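Local coordinates for amino acid ABC transporter, periplasmic amino acid-binding protein, putative (Streptococcus pneumoniae, PDB 4I62), which binds L-arginine in a cleft between two lobes and probably hands it, as the extracellular substrate-binding component, to an ABC amino acid importer, at residues A50-Q55 with K257-A262; Y125-N130 with D224-V229; K131-K136 with V195-P200. All blocks are in the same frame, centred on the assembly; numbering follows the deposited sequence.

Contact 1: A50-Q55 with K257-A262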
loop_
_atom_site.group_PDB
_atom_site.type_symbol
_atom_site.label_atom_id
_atom_site.label_comp_id
_atom_site.label_asym_id
_atom_site.label_seq_id
_atom_site.Cartn_x
_atom_site.Cartn_y
_atom_site.Cartn_z
ATOM N N ALA A 50 -3.096 3.007 -5.783
ATOM C CA ALA A 50 -3.528 4.393 -5.656
ATOM C C ALA A 50 -4.311 4.545 -4.347
ATOM O O ALA A 50 -5.126 3.672 -4.007
ATOM C CB ALA A 50 -4.405 4.798 -6.831
ATOM N N PRO A 51 -4.138 5.662 -3.634
ATOM C CA PRO A 51 -3.435 6.897 -4.036
ATOM C C PRO A 51 -1.928 6.912 -3.722
ATOM O O PRO A 51 -1.237 7.884 -4.073
ATOM C CB PRO A 51 -4.150 7.982 -3.184
ATOM C CG PRO A 51 -4.529 7.229 -1.933
ATOM C CD PRO A 51 -4.964 5.878 -2.424
ATOM N N PHE A 52 -1.440 5.882 -3.046
ATOM C CA PHE A 52 -0.067 5.887 -2.510
ATOM C C PHE A 52 0.988 5.770 -3.609
ATOM O O PHE A 52 1.953 6.565 -3.661
ATOM C CB PHE A 52 0.054 4.808 -1.431
ATOM C CG PHE A 52 -0.897 5.059 -0.306
ATOM C CD1 PHE A 52 -0.603 6.039 0.640
ATOM C CD2 PHE A 52 -2.145 4.436 -0.269
ATOM C CE1 PHE A 52 -1.513 6.363 1.625
ATOM C CE2 PHE A 52 -3.062 4.779 0.714
ATOM C CZ PHE A 52 -2.746 5.737 1.653
ATOM N N GLU A 53 0.835 4.790 -4.503
ATOM C CA GLU A 53 1.702 4.672 -5.690
ATOM C C GLU A 53 0.912 3.980 -6.789
ATOM O O GLU A 53 0.262 2.959 -6.533
ATOM C CB GLU A 53 3.005 3.926 -5.394
ATOM C CG GLU A 53 2.830 2.606 -4.642
ATOM C CD GLU A 53 2.774 2.763 -3.143
ATOM O OE1 GLU A 53 3.447 3.744 -2.682
ATOM O OE2 GLU A 53 2.140 1.950 -2.416
ATOM N N TYR A 54 1.003 4.504 -8.003
ATOM C CA TYR A 54 0.248 3.941 -9.111
ATOM C C TYR A 54 0.884 4.431 -10.396
ATOM O O TYR A 54 1.745 5.318 -10.407
ATOM C CB TYR A 54 -1.241 4.315 -9.007
ATOM C CG TYR A 54 -1.564 5.807 -9.009
ATOM C CD1 TYR A 54 -1.466 6.545 -7.823
ATOM C CD2 TYR A 54 -1.998 6.465 -10.172
ATOM C CE1 TYR A 54 -1.802 7.872 -7.786
ATOM C CE2 TYR A 54 -2.302 7.816 -10.140
ATOM C CZ TYR A 54 -2.207 8.508 -8.952
ATOM O OH TYR A 54 -2.517 9.851 -8.892
ATOM N N GLN A 55 0.451 3.827 -11.497
ATOM C CA GLN A 55 0.893 4.235 -12.825
ATOM C C GLN A 55 -0.142 5.140 -13.449
ATOM O O GLN A 55 -1.338 4.792 -13.513
ATOM C CB GLN A 55 1.135 3.030 -13.732
ATOM C CG GLN A 55 2.256 2.113 -13.284
ATOM C CD GLN A 55 2.535 1.028 -14.300
ATOM O OE1 GLN A 55 3.169 1.275 -15.327
ATOM N NE2 GLN A 55 2.050 -0.174 -14.033
ATOM N N LYS A 257 -2.780 16.819 2.132
ATOM C CA LYS A 257 -2.972 17.377 0.800
ATOM C C LYS A 257 -2.389 16.431 -0.270
ATOM O O LYS A 257 -2.993 16.249 -1.333
ATOM C CB LYS A 257 -2.349 18.776 0.713
ATOM C CG LYS A 257 -3.005 19.818 1.621
ATOM C CD LYS A 257 -2.261 21.141 1.608
ATOM C CE LYS A 257 -2.719 22.087 2.720
ATOM N NZ LYS A 257 -2.037 23.394 2.656
ATOM N N LEU A 258 -1.248 15.815 0.022
ATOM C CA LEU A 258 -0.598 14.932 -0.959
ATOM C C LEU A 258 -1.473 13.727 -1.272
ATOM O O LEU A 258 -1.586 13.304 -2.444
ATOM C CB LEU A 258 0.780 14.474 -0.450
ATOM C CG LEU A 258 1.887 15.521 -0.290
ATOM C CD1 LEU A 258 3.094 14.854 0.363
ATOM C CD2 LEU A 258 2.237 16.099 -1.635
ATOM N N ILE A 259 -2.082 13.171 -0.239
ATOM C CA ILE A 259 -2.927 12.001 -0.414
ATOM C C ILE A 259 -4.176 12.392 -1.198
ATOM O O ILE A 259 -4.571 11.667 -2.124
ATOM C CB ILE A 259 -3.227 11.352 0.939
ATOM C CG1 ILE A 259 -1.917 10.792 1.545
ATOM C CG2 ILE A 259 -4.293 10.273 0.771
ATOM C CD1 ILE A 259 -2.046 10.354 3.010
ATOM N N GLU A 260 -4.771 13.538 -0.883
ATOM C CA GLU A 260 -5.949 13.973 -1.626
ATOM C C GLU A 260 -5.635 14.276 -3.088
ATOM O O GLU A 260 -6.402 13.896 -3.978
ATOM C CB GLU A 260 -6.599 15.178 -0.954
ATOM C CG GLU A 260 -7.265 14.848 0.365
ATOM C CD GLU A 260 -8.318 13.758 0.237
ATOM O OE1 GLU A 260 -9.151 13.823 -0.697
ATOM O OE2 GLU A 260 -8.311 12.828 1.072
ATOM N N ASP A 261 -4.522 14.960 -3.350
ATOM C CA ASP A 261 -4.121 15.264 -4.716
ATOM C C ASP A 261 -3.935 13.978 -5.503
ATOM O O ASP A 261 -4.355 13.867 -6.656
ATOM C CB ASP A 261 -2.784 16.030 -4.758
ATOM C CG ASP A 261 -2.868 17.451 -4.244
ATOM O OD1 ASP A 261 -3.989 17.970 -4.018
ATOM O OD2 ASP A 261 -1.770 18.055 -4.089
ATOM N N ALA A 262 -3.249 13.025 -4.894
ATOM C CA ALA A 262 -2.928 11.792 -5.586
ATOM C C ALA A 262 -4.205 10.998 -5.876
ATOM O O ALA A 262 -4.329 10.352 -6.917
ATOM C CB ALA A 262 -1.965 10.973 -4.751
#

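Contact 2: Y125-N130 with D224-V229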
loop_
_atom_site.group_PDB
_atom_site.type_symbol
_atom_site.label_atom_id
_atom_site.label_comp_id
_atom_site.label_asym_id
_atom_site.label_seq_id
_atom_site.Cartn_x
_atom_site.Cartn_y
_atom_site.Cartn_z
ATOM N N TYR A 125 2.729 7.127 9.231
ATOM C CA TYR A 125 2.260 8.251 8.449
ATOM C C TYR A 125 0.825 8.160 7.956
ATOM O O TYR A 125 0.351 9.131 7.353
ATOM C CB TYR A 125 3.208 8.626 7.305
ATOM C CG TYR A 125 3.297 7.610 6.192
ATOM C CD1 TYR A 125 2.415 7.636 5.129
ATOM C CD2 TYR A 125 4.319 6.657 6.172
ATOM C CE1 TYR A 125 2.515 6.706 4.073
ATOM C CE2 TYR A 125 4.446 5.732 5.132
ATOM C CZ TYR A 125 3.533 5.774 4.086
ATOM O OH TYR A 125 3.659 4.883 3.047
ATOM N N TYR A 126 0.151 7.028 8.163
ATOM C CA TYR A 126 -1.240 6.914 7.733
ATOM C C TYR A 126 -1.849 5.795 8.537
ATOM O O TYR A 126 -1.141 4.837 8.919
ATOM C CB TYR A 126 -1.324 6.531 6.249
ATOM C CG TYR A 126 -2.707 6.602 5.681
ATOM C CD1 TYR A 126 -3.236 7.822 5.311
ATOM C CD2 TYR A 126 -3.493 5.471 5.511
ATOM C CE1 TYR A 126 -4.522 7.935 4.803
ATOM C CE2 TYR A 126 -4.816 5.579 5.020
ATOM C CZ TYR A 126 -5.300 6.811 4.655
ATOM O OH TYR A 126 -6.581 6.932 4.143
ATOM N N THR A 127 -3.154 5.875 8.810
ATOM C CA THR A 127 -3.846 4.754 9.431
ATOM C C THR A 127 -5.078 4.405 8.647
ATOM O O THR A 127 -5.857 5.269 8.231
ATOM C CB THR A 127 -4.227 5.030 10.861
ATOM O OG1 THR A 127 -5.057 6.190 10.892
ATOM C CG2 THR A 127 -2.979 5.232 11.679
ATOM N N ALA A 128 -5.254 3.111 8.438
ATOM C CA ALA A 128 -6.283 2.596 7.532
ATOM C C ALA A 128 -7.172 1.546 8.186
ATOM O O ALA A 128 -6.750 0.915 9.153
ATOM C CB ALA A 128 -5.624 1.994 6.277
ATOM N N LYS A 129 -8.420 1.447 7.717
ATOM C CA LYS A 129 -9.303 0.302 8.001
ATOM C C LYS A 129 -9.337 -0.619 6.780
ATOM O O LYS A 129 -9.203 -0.183 5.640
ATOM C CB LYS A 129 -10.745 0.738 8.341
ATOM C CG LYS A 129 -10.875 1.557 9.627
ATOM C CD LYS A 129 -12.318 1.935 9.890
ATOM C CE LYS A 129 -12.482 2.632 11.240
ATOM N NZ LYS A 129 -13.895 3.053 11.466
ATOM N N ASN A 130 -9.567 -1.906 7.018
ATOM C CA ASN A 130 -9.774 -2.870 5.949
ATOM C C ASN A 130 -11.224 -2.944 5.507
ATOM O O ASN A 130 -12.132 -2.889 6.335
ATOM C CB ASN A 130 -9.266 -4.239 6.393
ATOM C CG ASN A 130 -7.757 -4.247 6.460
ATOM O OD1 ASN A 130 -7.106 -4.233 5.443
ATOM N ND2 ASN A 130 -7.202 -4.118 7.674
ATOM N N ASP A 224 -4.123 -1.547 15.442
ATOM C CA ASP A 224 -3.778 -0.521 14.458
ATOM C C ASP A 224 -3.255 -1.092 13.144
ATOM O O ASP A 224 -2.418 -1.985 13.146
ATOM C CB ASP A 224 -2.668 0.373 15.023
ATOM C CG ASP A 224 -3.153 1.303 16.122
ATOM O OD1 ASP A 224 -4.285 1.110 16.628
ATOM O OD2 ASP A 224 -2.380 2.231 16.477
ATOM N N ASP A 225 -3.747 -0.571 12.027
ATOM C CA ASP A 225 -3.122 -0.787 10.745
ATOM C C ASP A 225 -2.529 0.554 10.325
ATOM O O ASP A 225 -3.234 1.395 9.742
ATOM C CB ASP A 225 -4.170 -1.252 9.738
ATOM C CG ASP A 225 -3.581 -1.560 8.376
ATOM O OD1 ASP A 225 -2.340 -1.437 8.192
ATOM O OD2 ASP A 225 -4.377 -1.950 7.494
ATOM N N SER A 226 -1.264 0.749 10.642
ATOM C CA SER A 226 -0.578 2.002 10.350
ATOM C C SER A 226 0.524 1.812 9.335
ATOM O O SER A 226 1.331 0.873 9.438
ATOM C CB SER A 226 0.035 2.551 11.627
ATOM O OG SER A 226 -0.994 2.839 12.564
ATOM N N TYR A 227 0.556 2.691 8.317
ATOM C CA TYR A 227 1.605 2.646 7.327
ATOM C C TYR A 227 2.863 3.368 7.844
ATOM O O TYR A 227 2.768 4.387 8.527
ATOM C CB TYR A 227 1.200 3.354 6.033
ATOM C CG TYR A 227 0.102 2.758 5.220
ATOM C CD1 TYR A 227 -0.483 1.543 5.536
ATOM C CD2 TYR A 227 -0.353 3.458 4.101
ATOM C CE1 TYR A 227 -1.522 1.020 4.724
ATOM C CE2 TYR A 227 -1.368 2.962 3.308
ATOM C CZ TYR A 227 -1.949 1.755 3.626
ATOM O OH TYR A 227 -2.949 1.287 2.784
ATOM N N ALA A 228 4.018 2.813 7.476
ATOM C CA ALA A 228 5.297 3.379 7.861
ATOM C C ALA A 228 6.328 3.051 6.788
ATOM O O ALA A 228 6.115 2.166 5.929
ATOM C CB ALA A 228 5.710 2.853 9.219
ATOM N N VAL A 229 7.444 3.768 6.815
ATOM C CA VAL A 229 8.565 3.487 5.934
ATOM C C VAL A 229 9.438 2.417 6.570
ATOM O O VAL A 229 9.798 2.531 7.741
ATOM C CB VAL A 229 9.374 4.763 5.726
ATOM C CG1 VAL A 229 10.654 4.485 4.926
ATOM C CG2 VAL A 229 8.510 5.861 5.108
HETATM O O HOH W 1 5.241 2.505 3.258
HETATM O O HOH W 2 -6.611 0.689 11.763
#

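Contact 3: K131-K136 with V195-P200. With ARG (arginine), chain B.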
loop_
_atom_site.group_PDB
_atom_site.type_symbol
_atom_site.label_atom_id
_atom_site.label_comp_id
_atom_site.label_asym_id
_atom_site.label_seq_id
_atom_site.Cartn_x
_atom_site.Cartn_y
_atom_site.Cartn_z
ATOM N N LYS A 131 -11.434 -3.075 4.203
ATOM C CA LYS A 131 -12.752 -3.159 3.590
ATOM C C LYS A 131 -12.772 -4.275 2.562
ATOM O O LYS A 131 -11.716 -4.855 2.252
ATOM C CB LYS A 131 -13.128 -1.843 2.903
ATOM C CG LYS A 131 -13.106 -0.637 3.794
ATOM C CD LYS A 131 -14.236 -0.694 4.762
ATOM C CE LYS A 131 -14.540 0.688 5.275
ATOM N NZ LYS A 131 -15.898 0.684 5.887
ATOM N N LEU A 132 -13.975 -4.574 2.050
ATOM C CA LEU A 132 -14.112 -5.443 0.873
ATOM C C LEU A 132 -14.576 -4.636 -0.297
ATOM O O LEU A 132 -15.526 -3.833 -0.181
ATOM C CB LEU A 132 -15.168 -6.511 1.011
ATOM C CG LEU A 132 -15.022 -7.554 2.088
ATOM C CD1 LEU A 132 -16.277 -8.483 1.895
ATOM C CD2 LEU A 132 -13.733 -8.351 1.963
ATOM N N ILE A 133 -13.960 -4.889 -1.442
ATOM C CA ILE A 133 -14.530 -4.482 -2.715
ATOM C C ILE A 133 -15.203 -5.697 -3.363
ATOM O O ILE A 133 -14.681 -6.820 -3.312
ATOM C CB ILE A 133 -13.467 -3.791 -3.632
ATOM C CG1 ILE A 133 -14.105 -3.189 -4.890
ATOM C CG2 ILE A 133 -12.311 -4.698 -3.964
ATOM C CD1 ILE A 133 -13.130 -2.274 -5.652
ATOM N N VAL A 134 -16.409 -5.453 -3.897
ATOM C CA VAL A 134 -17.262 -6.488 -4.450
ATOM C C VAL A 134 -17.928 -5.956 -5.721
ATOM O O VAL A 134 -17.915 -4.758 -5.994
ATOM C CB VAL A 134 -18.360 -6.907 -3.409
ATOM C CG1 VAL A 134 -17.696 -7.554 -2.203
ATOM C CG2 VAL A 134 -19.233 -5.725 -2.980
ATOM N N LYS A 135 -18.537 -6.868 -6.496
ATOM C CA LYS A 135 -19.460 -6.379 -7.531
ATOM C C LYS A 135 -20.552 -5.553 -6.864
ATOM O O LYS A 135 -21.006 -5.894 -5.748
ATOM C CB LYS A 135 -20.071 -7.515 -8.314
ATOM C CG LYS A 135 -19.137 -8.237 -9.260
ATOM C CD LYS A 135 -20.004 -9.038 -10.241
ATOM C CE LYS A 135 -19.243 -9.559 -11.446
ATOM N NZ LYS A 135 -18.350 -10.640 -11.015
ATOM N N LYS A 136 -21.043 -4.518 -7.533
ATOM C CA LYS A 136 -21.964 -3.604 -6.866
ATOM C C LYS A 136 -23.252 -4.274 -6.419
ATOM O O LYS A 136 -23.848 -3.845 -5.395
ATOM C CB LYS A 136 -22.244 -2.368 -7.705
ATOM C CG LYS A 136 -22.953 -2.620 -8.975
ATOM C CD LYS A 136 -23.131 -1.309 -9.727
ATOM C CE LYS A 136 -23.668 -1.539 -11.131
ATOM N NZ LYS A 136 -23.373 -0.377 -12.020
ATOM N N VAL A 195 -12.652 -8.936 -2.677
ATOM C CA VAL A 195 -11.226 -8.714 -2.454
ATOM C C VAL A 195 -11.068 -7.814 -1.241
ATOM O O VAL A 195 -11.797 -6.822 -1.083
ATOM C CB VAL A 195 -10.552 -8.072 -3.696
ATOM C CG1 VAL A 195 -9.084 -7.758 -3.424
ATOM C CG2 VAL A 195 -10.702 -8.982 -4.897
ATOM N N ILE A 196 -10.116 -8.142 -0.364
ATOM C CA ILE A 196 -9.834 -7.330 0.811
ATOM C C ILE A 196 -8.813 -6.258 0.477
ATOM O O ILE A 196 -7.681 -6.587 0.064
ATOM C CB ILE A 196 -9.299 -8.181 1.996
ATOM C CG1 ILE A 196 -10.156 -9.420 2.251
ATOM C CG2 ILE A 196 -9.140 -7.329 3.240
ATOM C CD1 ILE A 196 -9.602 -10.328 3.327
ATOM N N PHE A 197 -9.156 -4.985 0.670
ATOM C CA PHE A 197 -8.216 -3.889 0.498
ATOM C C PHE A 197 -8.447 -2.852 1.591
ATOM O O PHE A 197 -9.575 -2.633 2.042
ATOM C CB PHE A 197 -8.418 -3.126 -0.838
ATOM C CG PHE A 197 -7.900 -3.796 -2.079
ATOM C CD1 PHE A 197 -6.647 -4.344 -2.166
ATOM C CD2 PHE A 197 -8.708 -3.861 -3.204
ATOM C CE1 PHE A 197 -6.200 -4.966 -3.365
ATOM C CE2 PHE A 197 -8.256 -4.426 -4.389
ATOM C CZ PHE A 197 -7.007 -4.966 -4.475
ATOM N N GLU A 198 -7.371 -2.158 1.957
ATOM C CA GLU A 198 -7.502 -0.994 2.831
ATOM C C GLU A 198 -8.380 0.077 2.165
ATOM O O GLU A 198 -8.347 0.253 0.938
ATOM C CB GLU A 198 -6.112 -0.478 3.202
ATOM C CG GLU A 198 -5.459 -1.446 4.219
ATOM C CD GLU A 198 -3.939 -1.622 4.129
ATOM O OE1 GLU A 198 -3.338 -1.401 3.047
ATOM O OE2 GLU A 198 -3.356 -2.078 5.132
ATOM N N GLU A 199 -9.139 0.786 2.984
ATOM C CA GLU A 199 -10.212 1.651 2.532
ATOM C C GLU A 199 -9.850 2.616 1.382
ATOM O O GLU A 199 -10.587 2.674 0.396
ATOM C CB GLU A 199 -10.821 2.405 3.721
ATOM C CG GLU A 199 -12.017 3.258 3.318
ATOM C CD GLU A 199 -12.790 3.824 4.506
ATOM O OE1 GLU A 199 -12.252 3.852 5.637
ATOM O OE2 GLU A 199 -13.925 4.333 4.306
ATOM N N PRO A 200 -8.760 3.387 1.491
ATOM C CA PRO A 200 -8.503 4.377 0.421
ATOM C C PRO A 200 -8.212 3.706 -0.918
ATOM O O PRO A 200 -8.565 4.213 -1.973
ATOM C CB PRO A 200 -7.258 5.139 0.930
ATOM C CG PRO A 200 -6.632 4.229 1.932
ATOM C CD PRO A 200 -7.784 3.509 2.591
HETATM N N ARG B . -0.682 -2.402 3.719
HETATM C CA ARG B . -0.527 -3.786 3.198
HETATM C C ARG B . 0.758 -4.433 3.708
HETATM O O ARG B . 1.674 -3.707 4.148
HETATM C CB ARG B . -0.640 -3.818 1.686
HETATM C CG ARG B . 0.349 -2.884 0.982
HETATM C CD ARG B . 0.415 -3.146 -0.508
HETATM N NE ARG B . 1.114 -2.061 -1.171
HETATM C CZ ARG B . 1.368 -1.998 -2.462
HETATM N NH1 ARG B . 2.030 -0.957 -2.955
HETATM N NH2 ARG B . 0.970 -2.982 -3.267
HETATM O OXT ARG B . 0.845 -5.701 3.607
HETATM O O HOH W 3 -15.607 3.517 6.461
#

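Contact 1: A50-Q55 with K257-A262
Pro-51 presses its ring against helix 254-265, lying obliquely across Ile-259 and beside Ala-262. The peptide bond before Pro-51 is cis. CG of Pro-51 meets the branch methyl CG2 of Ile-259 at 4.1 Å, and its CB lies 4.0 Å from CB of Ala-262. That same methyl of Ala-262 comes within 3.2 Å of the carbonyl O of Pro-51, so it packs against this carbonyl as well as the ring. Phe-52 starts out from the far side of the loop, yet its ring swings back until CE1 reaches CD1 of Ile-259 at 4.3 Å, while CG of Pro-51 lies over one face of this ring, near its rim. In Tyr-54 a chi1 of 59° tucks the ring back over its own main chain, with the Pro-51 carbonyl O at the ring edge, and brings OH to 2.7 Å from Ala-262 O, where it can make at most a weak hydrogen bond. Beyond this apolar patch, Phe-52 meets Tyr-126 and Tyr-227 edge-to-face. Phe-52 and Glu-53 form a classic beta bulge opposite Phe-49, and Glu-53 OE2 binds the guanidinium NH1 of arginine: the packed loop is part of the wall of the ligand pocket.

Contact 2: Y125-N130 with D224-V229
Tyr-126 and Thr-127 run antiparallel to Tyr-227 and Ser-226 in a short, irregular pairing, in which Tyr-125 N donates to Tyr-227 O at 2.8 Å. Tyr-227 N in turn donates to Tyr-126 O (2.8 Å). Further along, Ala-128 N reaches Asp-225 O at 3.0 Å in a nearly straight bond. Thr-127 and Ser-226 make the non-hydrogen-bonded pair, their CA atoms 4.4 Å apart. The tyrosines dominate the rest. CB of Tyr-227 sits over one face of the Tyr-125 ring in a CH-pi contact, 4.1 Å from its centroid, while Val-229 N approaches that ring at its edge. Tyr-126, with CG anti to the backbone N (chi1 -171°), points the same way as Tyr-227 and lies beside it; the ring pair is oblique, its planes inclined by 35°, and CD2 of Tyr-126 stands near the rim of one face of the Tyr-227 ring. Water ties both ends: one molecule bridges Tyr-125 OH and Ala-228 O, another joins Ala-128 O to Asp-225 N. Asp-225 brings OD2 within 3.6 Å of Asn-130 ND2, their planes nearly parallel, but the firmer polar partners are Ser-110 for Asp-225 OD1 and Gln-161 for Asn-130 OD1. Tyr-227 touches the bound arginine, and its OH is hydrogen-bonded to Glu-198 OE1. On the helix 254-265 side, Tyr-125 packs on Leu-255 and Tyr-126 on Ile-259; Asp-225 and Asn-130 reach helix 160-168, and strand 194-198 contributes Glu-198 beside Ala-128.

Contact 3: K131-K136 with V195-P200
Lys-131 and Phe-197 exchange two backbone hydrogen bonds, Lys-131 N to Phe-197 O at 2.9 Å and the return bond from Phe-197 N to Lys-131 O at 3.0 Å. Ile-133 and Val-195 form the next such pair, with Leu-132 opposite Ile-196 between them in the non-hydrogen-bonded position. The two strands are antiparallel but strongly twisted, 131° between their directions. Apolar packing follows the alternation. On the face of Leu-132 and Ile-196, the terminal CD2 of the leucine touches CG1 of the isoleucine at 3.7 Å. On the other, CG2 of Ile-133 reaches CB of Val-195 and CD2 of Phe-197, both at 3.8 Å; Ile-184 of helix 180-188 packs on Ile-133 and Phe-197 there. Charged groups gather where the strand gives way to helix 199-208. Lys-131 and Glu-199 run side by side, CE against CD at 3.7 Å, but NZ and OE2 remain 4.4 Å apart and are bridged by a water. Glu-198, at the N-cap position, turns to the ligand: OE1 accepts a hydrogen bond from the alpha-amino N of arginine (2.9 Å), OE2 a weak one. The strand-to-helix junction places the carboxylate at the amino-acid end of the substrate in the cleft of this type II periplasmic binding protein fold.

How the contacts relate
From the N terminus the chain first passes 50-55, which meets helix 254-265 some 200 residues later to close contact 1, the widest loop of the three. Inside it, 125-130 pairs with 224-229 in contact 2, and inside that 131-136 meets 195-200 in contact 3; the loops nest and none cross. Strand 126-135 serves both inner contacts, its early residues pairing with strand 226-232 and its later ones with strand 194-198, in a single mixed sheet. Contact 1 packs on contact 2 through Phe-52 and Ile-259, and on the start of helix 199-208 at Pro-200. Glu-53, Tyr-227 and Glu-198, one from each contact, all belong to the arginine pocket.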